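Local atomic coordinates of xylosidase (Xanthomonas axonopodis pv. citri, PDB entry 6XN2), a protein that probably cleaves xylose units from xylo-oligosaccharides as a family 43 glycoside hydrolase, and is bound here to xylotriose. Residues Ala53-Asp57 against Gly58-Ile62; Gln103-Val107 against Arg108-Trp112; Ala220-His223 against Glu224-Asp228. All coordinates share one frame; numbering follows the deposited sequence.

Contact 1 of 3, residues Ala53-Asp57 against Gly58-Ile62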
ATOM      1  N   ALA A  53       3.831  -5.781  -4.499  1.00 25.76           N
ATOM      2  CA  ALA A  53       4.611  -6.861  -5.126  1.00 29.82           C
ATOM      3  C   ALA A  53       4.385  -8.192  -4.430  1.00 30.65           C
ATOM      4  O   ALA A  53       4.393  -8.237  -3.224  1.00 23.83           O
ATOM      5  CB  ALA A  53       6.061  -6.508  -5.124  1.00 31.48           C
ATOM      6  N   HIS A  54       4.204  -9.230  -5.235  1.00 28.92           N
ATOM      7  CA  HIS A  54       4.019 -10.593  -4.693  1.00 31.30           C
ATOM      8  C   HIS A  54       4.781 -11.593  -5.557  1.00 29.62           C
ATOM      9  O   HIS A  54       4.948 -11.345  -6.710  1.00 24.60           O
ATOM     10  CB  HIS A  54       2.541 -10.956  -4.713  1.00 28.80           C
ATOM     11  CG  HIS A  54       1.721 -10.191  -3.745  1.00 29.42           C
ATOM     12  ND1 HIS A  54       1.400 -10.681  -2.531  1.00 28.22           N
ATOM     13  CD2 HIS A  54       1.149  -8.985  -3.820  1.00 28.67           C
ATOM     14  CE1 HIS A  54       0.678  -9.810  -1.894  1.00 32.46           C
ATOM     15  NE2 HIS A  54       0.523  -8.769  -2.648  1.00 27.34           N
ATOM     16  N   VAL A  55       5.221 -12.679  -4.948  1.00 27.02           N
ATOM     17  CA  VAL A  55       5.843 -13.781  -5.715  1.00 30.73           C
ATOM     18  C   VAL A  55       4.769 -14.854  -5.830  1.00 30.83           C
ATOM     19  O   VAL A  55       4.473 -15.480  -4.837  1.00 29.11           O
ATOM     20  CB  VAL A  55       7.103 -14.345  -5.056  1.00 32.83           C
ATOM     21  CG1 VAL A  55       7.508 -15.630  -5.736  1.00 31.63           C
ATOM     22  CG2 VAL A  55       8.240 -13.352  -5.092  1.00 29.11           C
ATOM     23  N   PHE A  56       4.188 -14.960  -7.011  1.00 31.74           N
ATOM     24  CA  PHE A  56       3.145 -15.958  -7.300  1.00 30.51           C
ATOM     25  C   PHE A  56       3.659 -16.836  -8.429  1.00 35.36           C
ATOM     26  O   PHE A  56       4.187 -16.333  -9.377  1.00 31.52           O
ATOM     27  CB  PHE A  56       1.876 -15.277  -7.793  1.00 30.26           C
ATOM     28  CG  PHE A  56       1.157 -14.457  -6.762  1.00 30.03           C
ATOM     29  CD1 PHE A  56       1.213 -14.789  -5.426  1.00 30.78           C
ATOM     30  CD2 PHE A  56       0.420 -13.356  -7.126  1.00 29.16           C
ATOM     31  CE1 PHE A  56       0.550 -14.033  -4.481  1.00 29.68           C
ATOM     32  CE2 PHE A  56      -0.244 -12.610  -6.176  1.00 28.24           C
ATOM     33  CZ  PHE A  56      -0.187 -12.956  -4.861  1.00 27.73           C
ATOM     34  N   ASP A  57       3.532 -18.134  -8.240  1.00 38.04           N
ATOM     35  CA  ASP A  57       3.908 -19.081  -9.262  1.00 41.72           C
ATOM     36  C   ASP A  57       5.335 -18.884  -9.802  1.00 42.75           C
ATOM     37  O   ASP A  57       5.559 -18.898 -10.976  1.00 40.83           O
ATOM     38  CB  ASP A  57       2.853 -19.080 -10.374  1.00 42.57           C
ATOM     39  CG  ASP A  57       1.468 -19.377  -9.851  1.00 51.49           C
ATOM     40  OD1 ASP A  57       1.352 -20.349  -9.100  1.00 58.98           O
ATOM     41  OD2 ASP A  57       0.515 -18.659 -10.148  1.00 38.78           O
ATOM     42  N   GLY A  58       6.276 -18.689  -8.900  1.00 39.56           N
ATOM     43  CA  GLY A  58       7.651 -18.522  -9.275  1.00 40.04           C
ATOM     44  C   GLY A  58       8.111 -17.224  -9.894  1.00 43.30           C
ATOM     45  O   GLY A  58       9.275 -17.067 -10.154  1.00 47.38           O
ATOM     46  N   ALA A  59       7.203 -16.318 -10.159  1.00 37.42           N
ATOM     47  CA  ALA A  59       7.555 -15.017 -10.729  1.00 29.09           C
ATOM     48  C   ALA A  59       7.044 -13.876  -9.858  1.00 32.30           C
ATOM     49  O   ALA A  59       6.145 -14.063  -9.035  1.00 30.53           O
ATOM     50  CB  ALA A  59       7.009 -14.891 -12.146  1.00 28.89           C
ATOM     51  N   LEU A  60       7.633 -12.698 -10.031  1.00 30.79           N
ATOM     52  CA  LEU A  60       7.227 -11.529  -9.266  1.00 29.92           C
ATOM     53  C   LEU A  60       6.147 -10.774 -10.020  1.00 31.64           C
ATOM     54  O   LEU A  60       6.379 -10.292 -11.130  1.00 30.92           O
ATOM     55  CB  LEU A  60       8.416 -10.611  -8.992  1.00 31.88           C
ATOM     56  CG  LEU A  60       8.091  -9.340  -8.194  1.00 30.58           C
ATOM     57  CD1 LEU A  60       8.412  -9.541  -6.728  1.00 31.49           C
ATOM     58  CD2 LEU A  60       8.830  -8.153  -8.772  1.00 35.45           C
ATOM     59  N   TYR A  61       4.960 -10.710  -9.421  1.00 31.16           N
ATOM     60  CA  TYR A  61       3.843  -9.951  -9.978  1.00 27.08           C
ATOM     61  C   TYR A  61       3.655  -8.652  -9.203  1.00 29.44           C
ATOM     62  O   TYR A  61       3.740  -8.638  -7.979  1.00 29.33           O
ATOM     63  CB  TYR A  61       2.556 -10.780  -9.945  1.00 27.21           C
ATOM     64  CG  TYR A  61       2.556 -11.900 -10.948  1.00 30.82           C
ATOM     65  CD1 TYR A  61       3.131 -13.130 -10.647  1.00 32.12           C
ATOM     66  CD2 TYR A  61       1.993 -11.730 -12.205  1.00 30.64           C
ATOM     67  CE1 TYR A  61       3.137 -14.157 -11.575  1.00 30.24           C
ATOM     68  CE2 TYR A  61       1.995 -12.758 -13.136  1.00 32.51           C
ATOM     69  CZ  TYR A  61       2.568 -13.963 -12.818  1.00 32.34           C
ATOM     70  OH  TYR A  61       2.572 -14.977 -13.757  1.00 31.81           O
ATOM     71  N   ILE A  62       3.418  -7.561  -9.918  1.00 29.67           N
ATOM     72  CA  ILE A  62       3.179  -6.279  -9.266  1.00 27.81           C
ATOM     73  C   ILE A  62       1.776  -5.790  -9.594  1.00 29.58           C
ATOM     74  O   ILE A  62       1.350  -5.817 -10.756  1.00 28.29           O
ATOM     75  CB  ILE A  62       4.213  -5.226  -9.695  1.00 29.51           C
ATOM     76  CG1 ILE A  62       5.629  -5.787  -9.561  1.00 31.10           C
ATOM     77  CG2 ILE A  62       4.041  -3.951  -8.883  1.00 29.08           C
ATOM     78  CD1 ILE A  62       6.686  -4.907 -10.200  1.00 30.45           C
TER
HETATM   79  O   HOH W   1       4.025 -17.139 -12.997  1.00 41.50           O

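Contact 2 of 3, residues Gln103-Val107 against Arg108-Trp112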
ATOM      1  N   GLN A 103      -4.411  -4.566 -19.080  1.00 34.30           N
ATOM      2  CA  GLN A 103      -5.491  -4.145 -18.167  1.00 33.75           C
ATOM      3  C   GLN A 103      -6.251  -5.375 -17.700  1.00 35.59           C
ATOM      4  O   GLN A 103      -6.587  -6.197 -18.521  1.00 33.91           O
ATOM      5  CB  GLN A 103      -6.429  -3.183 -18.866  1.00 35.32           C
ATOM      6  CG  GLN A 103      -7.354  -2.491 -17.903  1.00 35.57           C
ATOM      7  CD  GLN A 103      -8.319  -1.644 -18.673  1.00 40.86           C
ATOM      8  OE1 GLN A 103      -8.000  -0.548 -19.085  1.00 37.23           O
ATOM      9  NE2 GLN A 103      -9.507  -2.168 -18.876  1.00 35.73           N
ATOM     10  N   VAL A 104      -6.507  -5.454 -16.407  1.00 29.50           N
ATOM     11  CA  VAL A 104      -7.182  -6.620 -15.877  1.00 32.98           C
ATOM     12  C   VAL A 104      -8.503  -6.391 -15.188  1.00 31.48           C
ATOM     13  O   VAL A 104      -9.164  -7.322 -14.876  1.00 30.71           O
ATOM     14  CB  VAL A 104      -6.279  -7.433 -14.943  1.00 31.28           C
ATOM     15  CG1 VAL A 104      -5.012  -7.817 -15.622  1.00 30.66           C
ATOM     16  CG2 VAL A 104      -5.991  -6.702 -13.671  1.00 30.37           C
ATOM     17  N   LEU A 105      -8.848  -5.141 -14.971  1.00 31.04           N
ATOM     18  CA  LEU A 105     -10.078  -4.771 -14.328  1.00 32.00           C
ATOM     19  C   LEU A 105     -10.338  -3.316 -14.579  1.00 31.87           C
ATOM     20  O   LEU A 105      -9.446  -2.521 -14.499  1.00 32.90           O
ATOM     21  CB  LEU A 105     -10.031  -5.015 -12.820  1.00 27.83           C
ATOM     22  CG  LEU A 105     -11.272  -4.671 -12.019  1.00 30.65           C
ATOM     23  CD1 LEU A 105     -12.467  -5.451 -12.488  1.00 27.53           C
ATOM     24  CD2 LEU A 105     -11.083  -4.839 -10.538  1.00 27.13           C
ATOM     25  N   HIS A 106     -11.587  -3.008 -14.893  1.00 32.92           N
ATOM     26  CA  HIS A 106     -12.010  -1.614 -15.135  1.00 30.93           C
ATOM     27  C   HIS A 106     -13.200  -1.342 -14.230  1.00 31.77           C
ATOM     28  O   HIS A 106     -13.965  -2.242 -14.014  1.00 30.61           O
ATOM     29  CB  HIS A 106     -12.331  -1.384 -16.612  1.00 31.02           C
ATOM     30  CG  HIS A 106     -12.453   0.049 -16.983  1.00 32.36           C
ATOM     31  ND1 HIS A 106     -13.576   0.778 -16.755  1.00 31.91           N
ATOM     32  CD2 HIS A 106     -11.600   0.887 -17.586  1.00 34.45           C
ATOM     33  CE1 HIS A 106     -13.396   2.004 -17.159  1.00 34.57           C
ATOM     34  NE2 HIS A 106     -12.208   2.090 -17.673  1.00 33.70           N
ATOM     35  N   VAL A 107     -13.376  -0.091 -13.815  1.00 27.45           N
ATOM     36  CA  VAL A 107     -14.472   0.345 -12.904  1.00 31.98           C
ATOM     37  C   VAL A 107     -15.852   0.129 -13.527  1.00 31.58           C
ATOM     38  O   VAL A 107     -16.785  -0.066 -12.797  1.00 33.78           O
ATOM     39  CB  VAL A 107     -14.269   1.796 -12.457  1.00 29.08           C
ATOM     40  CG1 VAL A 107     -14.484   2.764 -13.593  1.00 30.79           C
ATOM     41  CG2 VAL A 107     -15.131   2.135 -11.258  1.00 31.78           C
ATOM     42  N   ARG A 108     -15.966   0.117 -14.851  1.00 29.47           N
ATOM     43  CA  ARG A 108     -17.232  -0.179 -15.546  1.00 32.70           C
ATOM     44  C   ARG A 108     -17.735  -1.603 -15.231  1.00 30.18           C
ATOM     45  O   ARG A 108     -18.926  -1.804 -15.322  1.00 32.84           O
ATOM     46  CB  ARG A 108     -17.042   0.075 -17.040  1.00 32.31           C
ATOM     47  CG  ARG A 108     -16.397  -1.075 -17.787  1.00 34.80           C
ATOM     48  CD  ARG A 108     -16.440  -0.905 -19.280  1.00 34.58           C
ATOM     49  NE  ARG A 108     -15.769   0.307 -19.683  1.00 38.28           N
ATOM     50  CZ  ARG A 108     -14.565   0.304 -20.170  1.00 39.88           C
ATOM     51  NH1 ARG A 108     -13.969   1.430 -20.504  1.00 40.00           N
ATOM     52  NH2 ARG A 108     -13.951  -0.845 -20.307  1.00 43.60           N
ATOM     53  N   ASP A 109     -16.863  -2.556 -14.900  1.00 32.28           N
ATOM     54  CA  ASP A 109     -17.239  -3.945 -14.551  1.00 28.78           C
ATOM     55  C   ASP A 109     -17.344  -4.116 -13.036  1.00 33.77           C
ATOM     56  O   ASP A 109     -17.501  -5.226 -12.598  1.00 28.47           O
ATOM     57  CB  ASP A 109     -16.292  -4.928 -15.217  1.00 32.70           C
ATOM     58  CG  ASP A 109     -16.397  -4.847 -16.722  1.00 35.52           C
ATOM     59  OD1 ASP A 109     -17.501  -4.784 -17.203  1.00 34.54           O
ATOM     60  OD2 ASP A 109     -15.375  -4.823 -17.364  1.00 35.28           O
ATOM     61  N   VAL A 110     -17.223  -3.025 -12.291  1.00 28.99           N
ATOM     62  CA  VAL A 110     -17.420  -3.042 -10.817  1.00 28.95           C
ATOM     63  C   VAL A 110     -18.751  -2.334 -10.562  1.00 31.50           C
ATOM     64  O   VAL A 110     -18.761  -1.136 -10.466  1.00 32.09           O
ATOM     65  CB  VAL A 110     -16.262  -2.368 -10.073  1.00 28.38           C
ATOM     66  CG1 VAL A 110     -16.454  -2.473  -8.579  1.00 27.67           C
ATOM     67  CG2 VAL A 110     -14.937  -2.965 -10.479  1.00 27.38           C
ATOM     68  N   PRO A 111     -19.863  -3.074 -10.437  1.00 31.98           N
ATOM     69  CA  PRO A 111     -21.183  -2.487 -10.321  1.00 30.06           C
ATOM     70  C   PRO A 111     -21.390  -1.545  -9.137  1.00 32.48           C
ATOM     71  O   PRO A 111     -22.094  -0.611  -9.281  1.00 32.38           O
ATOM     72  CB  PRO A 111     -22.095  -3.696 -10.152  1.00 30.25           C
ATOM     73  CG  PRO A 111     -21.319  -4.821 -10.729  1.00 32.43           C
ATOM     74  CD  PRO A 111     -19.889  -4.519 -10.373  1.00 33.06           C
ATOM     75  N   TRP A 112     -20.751  -1.833  -8.019  1.00 29.07           N
ATOM     76  CA  TRP A 112     -20.957  -1.021  -6.824  1.00 30.75           C
ATOM     77  C   TRP A 112     -20.126   0.262  -6.830  1.00 31.39           C
ATOM     78  O   TRP A 112     -20.392   1.177  -6.057  1.00 33.29           O
ATOM     79  CB  TRP A 112     -20.645  -1.837  -5.558  1.00 29.62           C
ATOM     80  CG  TRP A 112     -19.204  -2.251  -5.417  1.00 28.68           C
ATOM     81  CD1 TRP A 112     -18.647  -3.435  -5.815  1.00 32.28           C
ATOM     82  CD2 TRP A 112     -18.142  -1.487  -4.829  1.00 30.40           C
ATOM     83  NE1 TRP A 112     -17.304  -3.453  -5.515  1.00 27.61           N
ATOM     84  CE2 TRP A 112     -16.970  -2.268  -4.914  1.00 28.19           C
ATOM     85  CE3 TRP A 112     -18.067  -0.216  -4.246  1.00 27.11           C
ATOM     86  CZ2 TRP A 112     -15.739  -1.819  -4.435  1.00 28.06           C
ATOM     87  CZ3 TRP A 112     -16.842   0.230  -3.774  1.00 25.57           C
ATOM     88  CH2 TRP A 112     -15.698  -0.567  -3.870  1.00 25.13           C
TER
HETATM   89  O   HOH W   2     -13.037  -5.128 -16.433  1.00 35.95           O

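Contact 3 of 3, residues Ala220-His223 against Glu224-Asp228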
ATOM      1  N   ALA A 220      -8.272  -7.500   9.661  1.00 26.77           N
ATOM      2  CA  ALA A 220      -9.271  -8.522   9.792  1.00 29.23           C
ATOM      3  C   ALA A 220      -8.842  -9.774   9.080  1.00 26.76           C
ATOM      4  O   ALA A 220      -8.460  -9.739   7.964  1.00 23.99           O
ATOM      5  CB  ALA A 220     -10.572  -8.055   9.241  1.00 25.56           C
ATOM      6  N   ARG A 221      -8.943 -10.895   9.759  1.00 25.99           N
ATOM      7  CA  ARG A 221      -8.624 -12.152   9.124  1.00 29.86           C
ATOM      8  C   ARG A 221      -9.650 -12.404   8.037  1.00 27.12           C
ATOM      9  O   ARG A 221     -10.802 -12.133   8.176  1.00 27.28           O
ATOM     10  CB  ARG A 221      -8.609 -13.323  10.118  1.00 31.93           C
ATOM     11  CG  ARG A 221      -8.158 -14.625   9.505  1.00 32.35           C
ATOM     12  CD  ARG A 221      -8.099 -15.779  10.454  1.00 43.36           C
ATOM     13  NE  ARG A 221      -9.401 -16.230  10.891  1.00 56.79           N
ATOM     14  CZ  ARG A 221     -10.177 -17.068  10.210  1.00 65.84           C
ATOM     15  NH1 ARG A 221      -9.807 -17.532   9.027  1.00 58.34           N
ATOM     16  NH2 ARG A 221     -11.349 -17.417  10.704  1.00 69.00           N
ATOM     17  N   LEU A 222      -9.188 -12.929   6.932  1.00 27.01           N
ATOM     18  CA  LEU A 222     -10.048 -13.227   5.858  1.00 26.26           C
ATOM     19  C   LEU A 222     -10.629 -14.621   5.979  1.00 29.65           C
ATOM     20  O   LEU A 222     -10.013 -15.510   6.445  1.00 29.38           O
ATOM     21  CB  LEU A 222      -9.279 -13.138   4.541  1.00 27.67           C
ATOM     22  CG  LEU A 222      -8.952 -11.748   4.027  1.00 26.49           C
ATOM     23  CD1 LEU A 222      -7.997 -11.804   2.873  1.00 29.06           C
ATOM     24  CD2 LEU A 222     -10.180 -10.994   3.634  1.00 24.45           C
ATOM     25  N   HIS A 223     -11.827 -14.752   5.463  1.00 26.61           N
ATOM     26  CA  HIS A 223     -12.481 -16.068   5.406  1.00 31.50           C
ATOM     27  C   HIS A 223     -11.716 -16.903   4.382  1.00 29.12           C
ATOM     28  O   HIS A 223     -11.186 -16.386   3.420  1.00 25.71           O
ATOM     29  CB  HIS A 223     -13.951 -15.874   5.036  1.00 30.43           C
ATOM     30  CG  HIS A 223     -14.813 -17.080   5.174  1.00 33.79           C
ATOM     31  ND1 HIS A 223     -14.895 -18.041   4.208  1.00 37.51           N
ATOM     32  CD2 HIS A 223     -15.653 -17.467   6.146  1.00 34.82           C
ATOM     33  CE1 HIS A 223     -15.721 -18.977   4.591  1.00 36.62           C
ATOM     34  NE2 HIS A 223     -16.207 -18.643   5.756  1.00 35.29           N
ATOM     35  N   GLU A 224     -11.827 -18.216   4.491  1.00 30.15           N
ATOM     36  CA  GLU A 224     -11.226 -19.131   3.548  1.00 34.44           C
ATOM     37  C   GLU A 224     -11.677 -18.910   2.113  1.00 32.72           C
ATOM     38  O   GLU A 224     -10.980 -19.184   1.202  1.00 31.37           O
ATOM     39  CB  GLU A 224     -11.469 -20.581   3.970  1.00 38.12           C
ATOM     40  CG  GLU A 224     -12.923 -20.985   3.892  1.00 52.01           C
ATOM     41  CD  GLU A 224     -13.233 -22.331   4.527  1.00 68.79           C
ATOM     42  OE1 GLU A 224     -12.398 -23.243   4.455  1.00 75.54           O
ATOM     43  OE2 GLU A 224     -14.325 -22.477   5.075  1.00 71.93           O
ATOM     44  N   ARG A 225     -12.892 -18.418   1.876  1.00 29.65           N
ATOM     45  CA  ARG A 225     -13.404 -18.084   0.528  1.00 33.02           C
ATOM     46  C   ARG A 225     -12.783 -16.791  -0.030  1.00 29.15           C
ATOM     47  O   ARG A 225     -13.075 -16.505  -1.148  1.00 30.40           O
ATOM     48  CB  ARG A 225     -14.923 -17.988   0.565  1.00 31.83           C
ATOM     49  CG  ARG A 225     -15.432 -16.700   1.173  1.00 33.08           C
ATOM     50  CD  ARG A 225     -16.920 -16.768   1.392  1.00 37.54           C
ATOM     51  NE  ARG A 225     -17.644 -17.100   0.191  1.00 41.22           N
ATOM     52  CZ  ARG A 225     -18.904 -16.807  -0.027  1.00 41.56           C
ATOM     53  NH1 ARG A 225     -19.586 -16.129   0.867  1.00 45.16           N
ATOM     54  NH2 ARG A 225     -19.477 -17.173  -1.146  1.00 39.09           N
ATOM     55  N   MET A 226     -12.060 -16.022   0.789  1.00 29.50           N
ATOM     56  CA  MET A 226     -11.282 -14.858   0.436  1.00 27.50           C
ATOM     57  C   MET A 226     -11.987 -13.619   0.041  1.00 31.86           C
ATOM     58  O   MET A 226     -11.396 -12.592  -0.015  1.00 29.74           O
ATOM     59  CB  MET A 226     -10.219 -15.193  -0.605  1.00 27.24           C
ATOM     60  CG  MET A 226      -9.271 -16.274  -0.189  1.00 30.49           C
ATOM     61  SD  MET A 226      -8.117 -15.677   1.015  1.00 31.07           S
ATOM     62  CE  MET A 226      -7.004 -14.829  -0.083  1.00 26.99           C
ATOM     63  N   ILE A 227     -13.262 -13.715  -0.218  1.00 29.65           N
ATOM     64  CA  ILE A 227     -13.983 -12.525  -0.664  1.00 27.04           C
ATOM     65  C   ILE A 227     -14.816 -11.915   0.472  1.00 28.66           C
ATOM     66  O   ILE A 227     -15.500 -10.907   0.282  1.00 28.98           O
ATOM     67  CB  ILE A 227     -14.888 -12.841  -1.865  1.00 30.43           C
ATOM     68  CG1 ILE A 227     -15.986 -13.823  -1.457  1.00 33.01           C
ATOM     69  CG2 ILE A 227     -14.067 -13.399  -3.022  1.00 30.62           C
ATOM     70  CD1 ILE A 227     -16.932 -14.139  -2.576  1.00 34.59           C
ATOM     71  N   ASP A 228     -14.672 -12.487   1.652  1.00 28.79           N
ATOM     72  CA  ASP A 228     -15.367 -11.965   2.844  1.00 28.83           C
ATOM     73  C   ASP A 228     -14.407 -11.962   4.022  1.00 28.18           C
ATOM     74  O   ASP A 228     -13.524 -12.757   4.043  1.00 27.37           O
ATOM     75  CB  ASP A 228     -16.549 -12.845   3.233  1.00 28.69           C
ATOM     76  CG  ASP A 228     -17.675 -12.821   2.236  1.00 35.89           C
ATOM     77  OD1 ASP A 228     -18.047 -11.766   1.815  1.00 38.35           O
ATOM     78  OD2 ASP A 228     -18.170 -13.865   1.931  1.00 46.49           O
TER

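Contact 1 of 3, residues Ala53-Asp57 against Gly58-Ile62
The ring of Y61 lies alongside F56 and turns an edge toward it: Y61 CE1 comes 3.3 Å from the backbone atom F56 O, which sits near the ring plane. On the same edge Y61 CD1 packs on F56 CB at 3.8 Å. With its CG beside the backbone N (chi1 -72°), Y61 sends the phenol toward the turn, where its OH meets a water at 2.7 Å; that water also donates to D57 O, and R90 supplies OH with a direct hydrogen bond. On the same face as F56, H54 CB lies over one face of the F56 ring, toward its rim, while H54 NE2 is hydrogen-bonded to D121 OD1.

These side chains stand on a tight antiparallel hairpin, the first two strands of a sheet that forms one blade of the five-bladed β-propeller characteristic of family 43. A type I' turn from F56 to A59 closes it. Both central residues of such a turn have positive phi; glycine, lacking a side chain, takes this easily at G58 (75°), and aspartate is among the residues that tolerate it at D57. H54 and Y61 exchange two backbone hydrogen bonds, and F56 and A59 form the next hydrogen-bonded pair.

On the other face L60 crosses V55 at about a right angle, and its CD1 lies 4.2 Å from V55 CG2. The same methyl is 4.2 Å from A53 CB. Apolar branches fit here because L60 also packs on C312 and F314 of strand 310-314 and F321 of strand 317-324.

Contact 2 of 3, residues Gln103-Val107 against Arg108-Trp112
The guanidinium of R108 lies flat over one face of the H106 imidazole, where strand 99-106, one of the two border strands of its propeller blade, runs into a short 3-10 turn. The group centres are 3.6 Å apart and the planes differ by 10°, with H106 ND1 beneath the middle of the guanidinium. R108 is well suited to this: its CG stands between the backbone N and the carbonyl carbon (chi1 83°), and a bend at chi3 folds the long chain back over the ring.

The ring itself is held at its edge. R108 N donates almost straight to H106 ND1 at 3.1 Å, near the imidazole plane, so ND1 serves as an acceptor and any ring proton would be expected on NE2. One residue thus supplies both the stacking cation and the N-H that fixes the ring.

Further out, two successive turn bonds shape the backbone: D109 N to H106 O and V110 N to V107 O, each 3.0 Å. They bring V110 back toward the strand, its CG2 4.0 Å from L105 CD1; both apolar side chains also meet F133 and A158 of the adjoining blade. Beside the turn, a water accepts from H106 N and donates to D109 OD2.

Contact 3 of 3, residues Ala220-His223 against Glu224-Asp228
H223 opens a turn and holds it through both its ring and its backbone. Its ND1 accepts a nearly straight hydrogen bond from R225 N at 3.1 Å, with the donor close to the imidazole plane. The ring reaches that N-H because CG is anti to the backbone N (chi1 -169°), which swings the ring forward so that its ND1 edge faces the start of the turn. A histidine is apt here, since a ring nitrogen can accept a main-chain N-H while the aliphatic part of R225 packs against the ring, R225 CG lying 3.4 Å from H223 ND1.

E224 runs side by side with H223 and points the same way. Contact comes from its aliphatic part, E224 CG being 3.5 Å from H223 CE1, and its carboxylate is inclined to the ring rather than stacked on it.

The backbone from H223 to M226 is a type I β turn in the loop leaving strand 218-221 of a propeller blade. M226 N donates to H223 O at 2.8 Å. A second bond, from H223 N to D228 O at 3.0 Å, brings D228, just past the turn, back beside H223.

L222, the third main contributor, places its CD2 3.8 Å from D228 O, while its CD1 approaches M226 SD. It is an apolar residue in a buried position, also touching H181, L183 and Y132. M226 O takes a hydrogen bond from the hydroxyl of that same Y132, in the adjoining blade. From within the turn R225 reaches past it: its NH1 and D228 OD2 form a salt bridge at 2.9 Å, whose hydrogen bond is weak.

From the N terminus, the three contacts follow in series; none nests inside or crosses another. Contact 1 closes the tight hairpin between strands 47-56 and 59-67, at one border of a four-stranded blade. The chain then completes that sheet through 85-91 and 99-106, and contact 2 bends it away from the opposite border, on its way to strand 121-125 of the next blade. Contact 3 comes much later, closing a short turn at the start of the loop between strands 218-221 and 234-239 of a third sheet, and its side chains meet the second blade. Centres lie 21 to 23 Å apart and no two contacts touch.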